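Local atomic coordinates of PaxB (Photorhabdus luminescens, PDB entry 6EK4), a protein that probably serves as the B component of a two-component alpha-helical pore-forming toxin of the YaxAB kind, which perforates target membranes. Residues A[12-17]-A[334-339]; A[16-21]-A[344-349]; A[59-64]-A[131-136]; A[307-312]-A[338-343]. All coordinates share one frame; numbering follows the deposited sequence.

Contact 1 of 4, residues A[12-17]-A[334-339]; sequences VVYPEI and HKQLDF
Y14 and F339 join the N-terminal segment 12-17, which has no regular secondary structure, to helix 326-348, the last helix of this elongated, all-helical toxin. The aromatic evidence is a T-shaped (edge-to-face) pair: the edge of Y14 is turned toward the face of F339, with ring centroids 5.7 Å apart and planes at 61°. A cation-pi contact adds to it. The NZ of K335 stands over the face of the Y14 ring, 4.6 Å from its centroid and 20° off the normal. The lysine gets there because CG is anti to the backbone N (chi1 -157°) and the rest of the chain is extended, so CG and CD run past the phenol, each 3.7 Å from Y14 CE2.

Polar pairing contributes no hydrogen bond between the two segments. The Y14 hydroxyl is satisfied by Q315 of helix 247-321, while Q336 CG packs against Y14 OH from the neighbouring helical position. Apolar packing closes the contact around F339: Y14 CB lies 4.2 Å from F339 CD1, and I17 CD1 meets the ring at its edge, in plane, 3.8 Å from F339 CZ.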
loop_
_atom_site.group_PDB
_atom_site.type_symbol
_atom_site.label_atom_id
_atom_site.label_comp_id
_atom_site.label_asym_id
_atom_site.label_seq_id
_atom_site.Cartn_x
_atom_site.Cartn_y
_atom_site.Cartn_z
ATOM N N VAL A 12 -6.113 -10.052 36.650
ATOM C CA VAL A 12 -5.345 -10.215 35.377
ATOM C C VAL A 12 -6.297 -10.427 34.201
ATOM O O VAL A 12 -7.271 -11.174 34.311
ATOM C CB VAL A 12 -4.368 -11.411 35.449
ATOM C CG1 VAL A 12 -3.538 -11.504 34.174
ATOM C CG2 VAL A 12 -3.465 -11.297 36.670
ATOM N N VAL A 13 -6.005 -9.769 33.081
ATOM C CA VAL A 13 -6.796 -9.917 31.858
ATOM C C VAL A 13 -5.874 -10.221 30.677
ATOM O O VAL A 13 -4.812 -9.611 30.538
ATOM C CB VAL A 13 -7.653 -8.657 31.570
ATOM C CG1 VAL A 13 -6.782 -7.437 31.277
ATOM C CG2 VAL A 13 -8.620 -8.914 30.421
ATOM N N TYR A 14 -6.279 -11.177 29.842
ATOM C CA TYR A 14 -5.509 -11.547 28.657
ATOM C C TYR A 14 -5.859 -10.619 27.492
ATOM O O TYR A 14 -7.002 -10.175 27.383
ATOM C CB TYR A 14 -5.781 -13.000 28.251
ATOM C CG TYR A 14 -5.495 -14.049 29.315
ATOM C CD1 TYR A 14 -4.472 -13.882 30.250
ATOM C CD2 TYR A 14 -6.230 -15.231 29.357
ATOM C CE1 TYR A 14 -4.212 -14.851 31.207
ATOM C CE2 TYR A 14 -5.974 -16.205 30.307
ATOM C CZ TYR A 14 -4.965 -16.012 31.231
ATOM O OH TYR A 14 -4.712 -16.981 32.175
ATOM N N PRO A 15 -4.879 -10.321 26.615
ATOM C CA PRO A 15 -5.170 -9.490 25.441
ATOM C C PRO A 15 -6.065 -10.189 24.416
ATOM O O PRO A 15 -5.953 -11.400 24.228
ATOM C CB PRO A 15 -3.783 -9.235 24.825
ATOM C CG PRO A 15 -2.796 -9.583 25.885
ATOM C CD PRO A 15 -3.444 -10.642 26.719
ATOM N N GLU A 16 -6.942 -9.427 23.764
ATOM C CA GLU A 16 -7.740 -9.945 22.654
ATOM C C GLU A 16 -6.910 -9.830 21.379
ATOM O O GLU A 16 -6.574 -8.724 20.952
ATOM C CB GLU A 16 -9.057 -9.171 22.517
ATOM C CG GLU A 16 -10.057 -9.769 21.526
ATOM C CD GLU A 16 -10.774 -11.013 22.042
ATOM O OE1 GLU A 16 -11.684 -11.501 21.336
ATOM O OE2 GLU A 16 -10.444 -11.509 23.142
ATOM N N ILE A 17 -6.577 -10.973 20.785
ATOM C CA ILE A 17 -5.698 -11.024 19.620
ATOM C C ILE A 17 -6.449 -11.574 18.411
ATOM O O ILE A 17 -7.111 -12.609 18.499
ATOM C CB ILE A 17 -4.452 -11.900 19.889
ATOM C CG1 ILE A 17 -3.817 -11.524 21.233
ATOM C CG2 ILE A 17 -3.437 -11.755 18.759
ATOM C CD1 ILE A 17 -2.572 -12.312 21.585
ATOM N N HIS A 334 -6.333 -24.122 32.643
ATOM C CA HIS A 334 -7.529 -24.220 31.795
ATOM C C HIS A 334 -7.924 -22.879 31.172
ATOM O O HIS A 334 -8.469 -22.847 30.068
ATOM C CB HIS A 334 -8.706 -24.823 32.572
ATOM C CG HIS A 334 -8.676 -26.319 32.639
ATOM N ND1 HIS A 334 -7.917 -27.009 33.558
ATOM C CD2 HIS A 334 -9.304 -27.257 31.891
ATOM C CE1 HIS A 334 -8.080 -28.308 33.378
ATOM N NE2 HIS A 334 -8.917 -28.485 32.371
ATOM N N LYS A 335 -7.650 -21.782 31.875
ATOM C CA LYS A 335 -7.901 -20.443 31.339
ATOM C C LYS A 335 -6.889 -20.130 30.234
ATOM O O LYS A 335 -7.248 -19.584 29.189
ATOM C CB LYS A 335 -7.825 -19.388 32.446
ATOM C CG LYS A 335 -8.592 -18.113 32.137
ATOM C CD LYS A 335 -8.230 -16.993 33.099
ATOM C CE LYS A 335 -8.960 -15.707 32.748
ATOM N NZ LYS A 335 -8.445 -14.543 33.518
ATOM N N GLN A 336 -5.628 -20.485 30.479
ATOM C CA GLN A 336 -4.566 -20.341 29.482
ATOM C C GLN A 336 -4.789 -21.250 28.273
ATOM O O GLN A 336 -4.478 -20.870 27.147
ATOM C CB GLN A 336 -3.196 -20.640 30.099
ATOM C CG GLN A 336 -2.659 -19.529 30.988
ATOM C CD GLN A 336 -1.256 -19.806 31.498
ATOM O OE1 GLN A 336 -0.582 -20.728 31.040
ATOM N NE2 GLN A 336 -0.807 -18.999 32.452
ATOM N N LEU A 337 -5.317 -22.447 28.512
ATOM C CA LEU A 337 -5.612 -23.383 27.427
ATOM C C LEU A 337 -6.785 -22.908 26.570
ATOM O O LEU A 337 -6.719 -22.977 25.342
ATOM C CB LEU A 337 -5.887 -24.788 27.974
ATOM C CG LEU A 337 -4.647 -25.613 28.339
ATOM C CD1 LEU A 337 -5.050 -26.873 29.090
ATOM C CD2 LEU A 337 -3.827 -25.962 27.103
ATOM N N ASP A 338 -7.847 -22.426 27.214
ATOM C CA ASP A 338 -9.001 -21.863 26.497
ATOM C C ASP A 338 -8.597 -20.695 25.597
ATOM O O ASP A 338 -9.162 -20.514 24.518
ATOM C CB ASP A 338 -10.087 -21.399 27.480
ATOM C CG ASP A 338 -10.872 -22.552 28.085
ATOM O OD1 ASP A 338 -10.526 -23.727 27.835
ATOM O OD2 ASP A 338 -11.845 -22.277 28.819
ATOM N N PHE A 339 -7.625 -19.908 26.052
ATOM C CA PHE A 339 -7.077 -18.811 25.258
ATOM C C PHE A 339 -6.361 -19.332 24.012
ATOM O O PHE A 339 -6.496 -18.758 22.932
ATOM C CB PHE A 339 -6.114 -17.974 26.104
ATOM C CG PHE A 339 -5.457 -16.855 25.349
ATOM C CD1 PHE A 339 -6.148 -15.683 25.086
ATOM C CD2 PHE A 339 -4.147 -16.973 24.901
ATOM C CE1 PHE A 339 -5.548 -14.649 24.391
ATOM C CE2 PHE A 339 -3.539 -15.940 24.206
ATOM C CZ PHE A 339 -4.242 -14.777 23.950
#

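Contact 2 of 4, residues A[16-21]-A[344-349]; sequences EINVKT and ALQYHS
The side-chain amide nitrogen of Q346, NE2, is held at two points: it donates a nearly straight hydrogen bond to I17 O (Q346 NE2 to I17 O, 3.0 Å) and is also bonded to D342, one turn earlier on its own helix. I17 O lies within 1° of the Q346 amide plane. The other end of the same amide accepts from the opposite segment, V19 N to Q346 OE1 at 3.0 Å, the donor tilted from the carbonyl plane. Two bonds to the 16-21 backbone thus fix the rotation of the amide. CG of Q346 lies anti to the carbonyl carbon (chi1 -66°), and the chain runs out extended from there to the amide.

These bonds fall where the loop turns into helix 19-35. N18 is the N-cap: its OD1 accepts from K20 N and T21 N, both weakly, while Q346 OE1 takes the amide of V19, so a residue from the end of helix 326-348 supplements the cap of the first helix.

V19 supplies the apolar half. Its CG2 sits over one face of the Y347 ring as a CH-pi contact, 3.8 Å from the centroid and 10° off the normal, and its CB approaches Y347 CZ at 3.6 Å. Y347 also borders A61, at its hydroxyl end, and R62 of helix 42-73. At the edge of the ring, in plane, a water lies 2.7 Å from Y347 OH and makes a weak 3.4 Å bond to V19 O.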
loop_
_atom_site.group_PDB
_atom_site.type_symbol
_atom_site.label_atom_id
_atom_site.label_comp_id
_atom_site.label_asym_id
_atom_site.label_seq_id
_atom_site.Cartn_x
_atom_site.Cartn_y
_atom_site.Cartn_z
ATOM N N GLU A 16 -6.942 -9.427 23.764
ATOM C CA GLU A 16 -7.740 -9.945 22.654
ATOM C C GLU A 16 -6.910 -9.830 21.379
ATOM O O GLU A 16 -6.574 -8.724 20.952
ATOM C CB GLU A 16 -9.057 -9.171 22.517
ATOM C CG GLU A 16 -10.057 -9.769 21.526
ATOM C CD GLU A 16 -10.774 -11.013 22.042
ATOM O OE1 GLU A 16 -11.684 -11.501 21.336
ATOM O OE2 GLU A 16 -10.444 -11.509 23.142
ATOM N N ILE A 17 -6.577 -10.973 20.785
ATOM C CA ILE A 17 -5.698 -11.024 19.620
ATOM C C ILE A 17 -6.449 -11.574 18.411
ATOM O O ILE A 17 -7.111 -12.609 18.499
ATOM C CB ILE A 17 -4.452 -11.900 19.889
ATOM C CG1 ILE A 17 -3.817 -11.524 21.233
ATOM C CG2 ILE A 17 -3.437 -11.755 18.759
ATOM C CD1 ILE A 17 -2.572 -12.312 21.585
ATOM N N ASN A 18 -6.344 -10.866 17.288
ATOM C CA ASN A 18 -6.892 -11.318 16.015
ATOM C C ASN A 18 -5.743 -11.739 15.098
ATOM O O ASN A 18 -5.067 -10.894 14.508
ATOM C CB ASN A 18 -7.729 -10.204 15.371
ATOM C CG ASN A 18 -8.617 -10.706 14.242
ATOM O OD1 ASN A 18 -8.311 -11.701 13.585
ATOM N ND2 ASN A 18 -9.724 -10.011 14.011
ATOM N N VAL A 19 -5.518 -13.046 14.995
ATOM C CA VAL A 19 -4.431 -13.581 14.166
ATOM C C VAL A 19 -4.713 -13.490 12.660
ATOM O O VAL A 19 -3.790 -13.593 11.851
ATOM C CB VAL A 19 -4.074 -15.040 14.541
ATOM C CG1 VAL A 19 -3.469 -15.091 15.937
ATOM C CG2 VAL A 19 -5.285 -15.962 14.437
ATOM N N LYS A 20 -5.982 -13.307 12.291
ATOM C CA LYS A 20 -6.354 -13.070 10.893
ATOM C C LYS A 20 -5.856 -11.700 10.441
ATOM O O LYS A 20 -5.282 -11.569 9.362
ATOM C CB LYS A 20 -7.872 -13.166 10.703
ATOM C CG LYS A 20 -8.309 -13.234 9.246
ATOM C CD LYS A 20 -9.822 -13.220 9.107
ATOM C CE LYS A 20 -10.244 -13.406 7.660
ATOM N NZ LYS A 20 -11.676 -13.063 7.439
ATOM N N THR A 21 -6.081 -10.687 11.274
ATOM C CA THR A 21 -5.565 -9.342 11.023
ATOM C C THR A 21 -4.035 -9.343 10.947
ATOM O O THR A 21 -3.445 -8.588 10.169
ATOM C CB THR A 21 -6.028 -8.360 12.120
ATOM O OG1 THR A 21 -7.459 -8.339 12.168
ATOM C CG2 THR A 21 -5.514 -6.951 11.852
ATOM N N ALA A 344 -6.203 -21.220 18.044
ATOM C CA ALA A 344 -6.255 -22.336 17.099
ATOM C C ALA A 344 -7.546 -22.304 16.280
ATOM O O ALA A 344 -7.540 -22.632 15.092
ATOM C CB ALA A 344 -6.131 -23.661 17.835
ATOM N N LEU A 345 -8.644 -21.905 16.921
ATOM C CA LEU A 345 -9.938 -21.770 16.247
ATOM C C LEU A 345 -9.895 -20.708 15.145
ATOM O O LEU A 345 -10.547 -20.859 14.111
ATOM C CB LEU A 345 -11.037 -21.430 17.262
ATOM C CG LEU A 345 -12.467 -21.244 16.744
ATOM C CD1 LEU A 345 -13.007 -22.534 16.145
ATOM C CD2 LEU A 345 -13.368 -20.757 17.869
ATOM N N GLN A 346 -9.133 -19.640 15.375
ATOM C CA GLN A 346 -8.963 -18.584 14.376
ATOM C C GLN A 346 -8.145 -19.071 13.184
ATOM O O GLN A 346 -8.535 -18.862 12.037
ATOM C CB GLN A 346 -8.296 -17.355 14.993
ATOM C CG GLN A 346 -9.144 -16.646 16.033
ATOM C CD GLN A 346 -8.485 -15.385 16.557
ATOM O OE1 GLN A 346 -8.006 -14.557 15.784
ATOM N NE2 GLN A 346 -8.462 -15.231 17.875
ATOM N N TYR A 347 -7.012 -19.714 13.465
ATOM C CA TYR A 347 -6.152 -20.272 12.413
ATOM C C TYR A 347 -6.858 -21.359 11.605
ATOM O O TYR A 347 -6.716 -21.418 10.383
ATOM C CB TYR A 347 -4.855 -20.842 13.004
ATOM C CG TYR A 347 -3.840 -19.795 13.411
ATOM C CD1 TYR A 347 -3.354 -18.873 12.487
ATOM C CD2 TYR A 347 -3.346 -19.740 14.711
ATOM C CE1 TYR A 347 -2.421 -17.918 12.851
ATOM C CE2 TYR A 347 -2.412 -18.787 15.083
ATOM C CZ TYR A 347 -1.953 -17.879 14.148
ATOM O OH TYR A 347 -1.026 -16.930 14.507
ATOM N N HIS A 348 -7.610 -22.215 12.293
ATOM C CA HIS A 348 -8.335 -23.308 11.645
ATOM C C HIS A 348 -9.347 -22.808 10.609
ATOM O O HIS A 348 -9.455 -23.374 9.521
ATOM C CB HIS A 348 -9.043 -24.170 12.695
ATOM C CG HIS A 348 -9.926 -25.230 12.113
ATOM N ND1 HIS A 348 -9.432 -26.395 11.567
ATOM C CD2 HIS A 348 -11.273 -25.300 11.993
ATOM C CE1 HIS A 348 -10.436 -27.136 11.134
ATOM N NE2 HIS A 348 -11.564 -26.495 11.382
ATOM N N SER A 349 -10.077 -21.747 10.952
ATOM C CA SER A 349 -11.141 -21.218 10.095
ATOM C C SER A 349 -10.739 -19.926 9.374
ATOM O O SER A 349 -11.598 -19.113 9.025
ATOM C CB SER A 349 -12.402 -20.976 10.933
ATOM O OG SER A 349 -12.178 -19.983 11.918
HETATM O O HOH W 1 -0.727 -14.857 12.801
#

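Contact 3 of 4, residues A[59-64]-A[131-136]; sequences EAARAS and NLMASR
L132 meets A60 where helix 101-141 runs back along helix 42-73. The two are an antiparallel helix pair of the bundle: the short axes approach to 10.2 Å and their N-to-C directions differ by 163°. L132 CG lies 4.4 Å from A60 CB, a loose apolar touch. Its CD1 instead rests over one face of the R136 guanidinium, offset toward the rim, a turn later on the same helix.

M133 follows and carries the closest approach. With chi1 at -176° its side chain leaves on the side away from its own N, and bends at chi2 and chi3 turn the thioether across the interface, so that only the terminal methyl does the touching. M133 CE reaches A61 CB at 3.8 Å and the backbone A61 N at 3.7 Å, and it also borders A60. L57 of helix 42-73 and L305 of helix 247-321 also pack on this buried methionine, at the meeting of three helices.

R136 completes the walk by its aliphatic part. Beyond the 59-64 segment its side chain also packs on D56 and L57, a turn earlier on helix 42-73. Its charged end has a long, weak ion pair with D139, and the side chain lies about 7 Å from a bound sodium ion. Its contact with 59-64 is made by methylene alone, R136 CG to A60 CB at 4.1 Å.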
loop_
_atom_site.group_PDB
_atom_site.type_symbol
_atom_site.label_atom_id
_atom_site.label_comp_id
_atom_site.label_asym_id
_atom_site.label_seq_id
_atom_site.Cartn_x
_atom_site.Cartn_y
_atom_site.Cartn_z
ATOM N N GLU A 59 5.092 -17.193 10.881
ATOM C CA GLU A 59 5.463 -18.591 11.129
ATOM C C GLU A 59 5.632 -18.868 12.621
ATOM O O GLU A 59 5.185 -19.900 13.121
ATOM C CB GLU A 59 6.763 -18.948 10.393
ATOM C CG GLU A 59 6.607 -19.129 8.889
ATOM C CD GLU A 59 7.928 -19.053 8.138
ATOM O OE1 GLU A 59 8.984 -19.391 8.720
ATOM O OE2 GLU A 59 7.911 -18.659 6.954
ATOM N N ALA A 60 6.282 -17.941 13.320
ATOM C CA ALA A 60 6.494 -18.059 14.761
ATOM C C ALA A 60 5.171 -18.015 15.521
ATOM O O ALA A 60 4.971 -18.770 16.474
ATOM C CB ALA A 60 7.420 -16.956 15.250
ATOM N N ALA A 61 4.273 -17.131 15.091
ATOM C CA ALA A 61 2.953 -17.003 15.705
ATOM C C ALA A 61 2.119 -18.273 15.521
ATOM O O ALA A 61 1.468 -18.730 16.462
ATOM C CB ALA A 61 2.217 -15.802 15.131
ATOM N N ARG A 62 2.146 -18.834 14.313
ATOM C CA ARG A 62 1.401 -20.061 14.006
ATOM C C ARG A 62 1.920 -21.281 14.773
ATOM O O ARG A 62 1.135 -22.136 15.177
ATOM C CB ARG A 62 1.440 -20.359 12.505
ATOM C CG ARG A 62 0.600 -19.419 11.658
ATOM C CD ARG A 62 0.888 -19.618 10.179
ATOM N NE ARG A 62 0.174 -18.656 9.340
ATOM C CZ ARG A 62 -1.116 -18.734 9.013
ATOM N NH1 ARG A 62 -1.878 -19.737 9.447
ATOM N NH2 ARG A 62 -1.654 -17.795 8.239
ATOM N N ALA A 63 3.235 -21.355 14.960
ATOM C CA ALA A 63 3.868 -22.497 15.620
ATOM C C ALA A 63 3.754 -22.429 17.140
ATOM O O ALA A 63 3.744 -23.464 17.808
ATOM C CB ALA A 63 5.330 -22.594 15.215
ATOM N N SER A 64 3.675 -21.215 17.681
ATOM C CA SER A 64 3.609 -21.015 19.129
ATOM C C SER A 64 2.361 -21.635 19.755
ATOM O O SER A 64 2.421 -22.167 20.862
ATOM C CB SER A 64 3.651 -19.522 19.461
ATOM O OG SER A 64 2.523 -18.851 18.929
ATOM N N ASN A 131 10.433 -14.444 23.953
ATOM C CA ASN A 131 11.724 -13.960 23.456
ATOM C C ASN A 131 11.867 -14.138 21.946
ATOM O O ASN A 131 12.483 -13.309 21.276
ATOM C CB ASN A 131 12.879 -14.672 24.170
ATOM C CG ASN A 131 12.945 -14.345 25.652
ATOM O OD1 ASN A 131 12.086 -13.644 26.189
ATOM N ND2 ASN A 131 13.970 -14.856 26.323
ATOM N N LEU A 132 11.300 -15.224 21.422
ATOM C CA LEU A 132 11.293 -15.484 19.983
ATOM C C LEU A 132 10.439 -14.454 19.247
ATOM O O LEU A 132 10.886 -13.863 18.265
ATOM C CB LEU A 132 10.781 -16.901 19.697
ATOM C CG LEU A 132 10.607 -17.323 18.233
ATOM C CD1 LEU A 132 11.850 -17.023 17.408
ATOM C CD2 LEU A 132 10.255 -18.800 18.152
ATOM N N MET A 133 9.217 -14.238 19.729
ATOM C CA MET A 133 8.310 -13.258 19.125
ATOM C C MET A 133 8.871 -11.839 19.230
ATOM O O MET A 133 8.637 -11.012 18.349
ATOM C CB MET A 133 6.921 -13.334 19.778
ATOM C CG MET A 133 5.866 -12.419 19.163
ATOM S SD MET A 133 5.631 -12.623 17.383
ATOM C CE MET A 133 4.923 -14.266 17.308
ATOM N N ALA A 134 9.610 -11.567 20.305
ATOM C CA ALA A 134 10.276 -10.276 20.481
ATOM C C ALA A 134 11.389 -10.079 19.455
ATOM O O ALA A 134 11.588 -8.970 18.961
ATOM C CB ALA A 134 10.834 -10.153 21.890
ATOM N N SER A 135 12.111 -11.156 19.144
ATOM C CA SER A 135 13.158 -11.119 18.117
ATOM C C SER A 135 12.576 -10.912 16.718
ATOM O O SER A 135 13.202 -10.273 15.871
ATOM C CB SER A 135 13.992 -12.402 18.141
ATOM O OG SER A 135 14.755 -12.488 19.330
ATOM N N ARG A 136 11.385 -11.461 16.484
ATOM C CA ARG A 136 10.691 -11.289 15.210
ATOM C C ARG A 136 10.184 -9.858 15.058
ATOM O O ARG A 136 10.325 -9.255 13.993
ATOM C CB ARG A 136 9.520 -12.270 15.094
ATOM C CG ARG A 136 9.934 -13.732 15.062
ATOM C CD ARG A 136 10.521 -14.130 13.719
ATOM N NE ARG A 136 11.392 -15.299 13.830
ATOM C CZ ARG A 136 12.667 -15.269 14.218
ATOM N NH1 ARG A 136 13.261 -14.122 14.544
ATOM N NH2 ARG A 136 13.358 -16.402 14.281
#

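Contact 4 of 4, residues A[307-312]-A[338-343]; sequences QAWNIF and DFLDDL
W309 turns its six-membered ring toward helix 326-348. A308 CB lies over one face of the indole, offset toward the rim, and F312 CE2 is at its edge, in plane. The F312 ring has W309 CE3 over one face, again toward the rim, and F339 CB at its edge. F312 and F339 meet obliquely, with centroids 5.4 Å apart and planes at 67°. F339 in turn receives W309 CZ3 at its own edge, F339 CE2 being 3.9 Å from that atom, while A308 CB sits 4.0 Å from the same F339 CE2.

Beyond the aromatics, W309 CH2 touches L340 CD2 and also L343 CD1, the latter at 3.8 Å. These long side chains bridge antiparallel helices whose short axes stay 12.8 Å apart (160° between directions). L68 of helix 42-73 borders both W309 and L340.

No hydrogen bond or charge pair crosses between the two segments. The helical hairpin formed by helices 247-321 and 326-348 is therefore held here by buried apolar and aromatic packing.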
loop_
_atom_site.group_PDB
_atom_site.type_symbol
_atom_site.label_atom_id
_atom_site.label_comp_id
_atom_site.label_asym_id
_atom_site.label_seq_id
_atom_site.Cartn_x
_atom_site.Cartn_y
_atom_site.Cartn_z
ATOM N N GLN A 307 3.099 -10.282 24.828
ATOM C CA GLN A 307 2.519 -9.877 26.107
ATOM C C GLN A 307 1.780 -11.038 26.770
ATOM O O GLN A 307 1.930 -11.268 27.969
ATOM C CB GLN A 307 1.568 -8.691 25.905
ATOM C CG GLN A 307 1.045 -8.069 27.191
ATOM C CD GLN A 307 0.110 -6.898 26.943
ATOM O OE1 GLN A 307 0.142 -6.273 25.882
ATOM N NE2 GLN A 307 -0.731 -6.595 27.926
ATOM N N ALA A 308 0.991 -11.765 25.981
ATOM C CA ALA A 308 0.224 -12.906 26.481
ATOM C C ALA A 308 1.117 -13.965 27.127
ATOM O O ALA A 308 0.817 -14.450 28.218
ATOM C CB ALA A 308 -0.597 -13.525 25.358
ATOM N N TRP A 309 2.218 -14.310 26.463
ATOM C CA TRP A 309 3.110 -15.361 26.965
ATOM C C TRP A 309 3.859 -14.923 28.225
ATOM O O TRP A 309 4.072 -15.732 29.129
ATOM C CB TRP A 309 4.106 -15.827 25.891
ATOM C CG TRP A 309 3.509 -16.129 24.532
ATOM C CD1 TRP A 309 4.112 -15.932 23.323
ATOM C CD2 TRP A 309 2.205 -16.662 24.244
ATOM N NE1 TRP A 309 3.275 -16.312 22.305
ATOM C CE2 TRP A 309 2.098 -16.762 22.841
ATOM C CE3 TRP A 309 1.119 -17.065 25.033
ATOM C CZ2 TRP A 309 0.952 -17.249 22.210
ATOM C CZ3 TRP A 309 -0.020 -17.549 24.403
ATOM C CH2 TRP A 309 -0.092 -17.637 23.006
ATOM N N ASN A 310 4.255 -13.653 28.284
ATOM C CA ASN A 310 4.890 -13.103 29.487
ATOM C C ASN A 310 3.907 -12.979 30.655
ATOM O O ASN A 310 4.295 -13.134 31.815
ATOM C CB ASN A 310 5.550 -11.748 29.194
ATOM C CG ASN A 310 6.905 -11.887 28.519
ATOM O OD1 ASN A 310 7.643 -12.845 28.759
ATOM N ND2 ASN A 310 7.246 -10.918 27.678
ATOM N N ILE A 311 2.643 -12.698 30.342
ATOM C CA ILE A 311 1.570 -12.722 31.339
ATOM C C ILE A 311 1.351 -14.155 31.828
ATOM O O ILE A 311 1.284 -14.400 33.033
ATOM C CB ILE A 311 0.252 -12.138 30.776
ATOM C CG1 ILE A 311 0.342 -10.610 30.722
ATOM C CG2 ILE A 311 -0.946 -12.556 31.627
ATOM C CD1 ILE A 311 -0.756 -9.950 29.915
ATOM N N PHE A 312 1.239 -15.086 30.883
ATOM C CA PHE A 312 1.078 -16.512 31.187
ATOM C C PHE A 312 2.196 -17.035 32.088
ATOM O O PHE A 312 1.944 -17.807 33.013
ATOM C CB PHE A 312 1.058 -17.335 29.889
ATOM C CG PHE A 312 -0.288 -17.396 29.208
ATOM C CD1 PHE A 312 -1.209 -16.357 29.311
ATOM C CD2 PHE A 312 -0.618 -18.499 28.429
ATOM C CE1 PHE A 312 -2.433 -16.432 28.669
ATOM C CE2 PHE A 312 -1.840 -18.575 27.784
ATOM C CZ PHE A 312 -2.749 -17.540 27.905
ATOM N N ASP A 338 -7.847 -22.426 27.214
ATOM C CA ASP A 338 -9.001 -21.863 26.497
ATOM C C ASP A 338 -8.597 -20.695 25.597
ATOM O O ASP A 338 -9.162 -20.514 24.518
ATOM C CB ASP A 338 -10.087 -21.399 27.480
ATOM C CG ASP A 338 -10.872 -22.552 28.085
ATOM O OD1 ASP A 338 -10.526 -23.727 27.835
ATOM O OD2 ASP A 338 -11.845 -22.277 28.819
ATOM N N PHE A 339 -7.625 -19.908 26.052
ATOM C CA PHE A 339 -7.077 -18.811 25.258
ATOM C C PHE A 339 -6.361 -19.332 24.012
ATOM O O PHE A 339 -6.496 -18.758 22.932
ATOM C CB PHE A 339 -6.114 -17.974 26.104
ATOM C CG PHE A 339 -5.457 -16.855 25.349
ATOM C CD1 PHE A 339 -6.148 -15.683 25.086
ATOM C CD2 PHE A 339 -4.147 -16.973 24.901
ATOM C CE1 PHE A 339 -5.548 -14.649 24.391
ATOM C CE2 PHE A 339 -3.539 -15.940 24.206
ATOM C CZ PHE A 339 -4.242 -14.777 23.950
ATOM N N LEU A 340 -5.602 -20.413 24.171
ATOM C CA LEU A 340 -4.905 -21.042 23.046
ATOM C C LEU A 340 -5.880 -21.762 22.113
ATOM O O LEU A 340 -5.696 -21.750 20.894
ATOM C CB LEU A 340 -3.839 -22.021 23.548
ATOM C CG LEU A 340 -2.663 -21.403 24.310
ATOM C CD1 LEU A 340 -1.833 -22.488 24.980
ATOM C CD2 LEU A 340 -1.796 -20.553 23.394
ATOM N N ASP A 341 -6.910 -22.386 22.688
ATOM C CA ASP A 341 -7.972 -23.032 21.906
ATOM C C ASP A 341 -8.661 -22.034 20.979
ATOM O O ASP A 341 -9.054 -22.383 19.865
ATOM C CB ASP A 341 -9.024 -23.670 22.826
ATOM C CG ASP A 341 -8.492 -24.865 23.604
ATOM O OD1 ASP A 341 -7.384 -25.356 23.291
ATOM O OD2 ASP A 341 -9.191 -25.317 24.538
ATOM N N ASP A 342 -8.808 -20.799 21.453
ATOM C CA ASP A 342 -9.380 -19.713 20.657
ATOM C C ASP A 342 -8.467 -19.326 19.493
ATOM O O ASP A 342 -8.939 -19.118 18.378
ATOM C CB ASP A 342 -9.649 -18.487 21.537
ATOM C CG ASP A 342 -10.128 -17.289 20.740
ATOM O OD1 ASP A 342 -9.419 -16.261 20.732
ATOM O OD2 ASP A 342 -11.204 -17.380 20.112
ATOM N N LEU A 343 -7.165 -19.223 19.758
ATOM C CA LEU A 343 -6.193 -18.880 18.719
ATOM C C LEU A 343 -6.127 -19.955 17.635
ATOM O O LEU A 343 -6.012 -19.640 16.450
ATOM C CB LEU A 343 -4.801 -18.659 19.321
ATOM C CG LEU A 343 -4.628 -17.439 20.229
ATOM C CD1 LEU A 343 -3.219 -17.408 20.801
ATOM C CD2 LEU A 343 -4.930 -16.145 19.488
#

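Overall arrangement
All four contacts lie on one side of the chain's centre, where both termini gather. Helix 326-348 is common to contacts 1, 4 and 2. Contacts 1 and 4 nearly coincide, their centres 5 Å apart, and share F339; the centre of contact 2 lies about 13 Å from that of contact 1. Contact 3 joins helices 42-73 and 101-141, its centre about 13 Å from that of contact 4, which it touches through S64 and W309, and it meets contact 2 through Y347. Both segments of contact 3 precede those of contact 4 and fall between the ends joined by contacts 1 and 2, so the chain's two ends pack together against other helices of the elongated bundle.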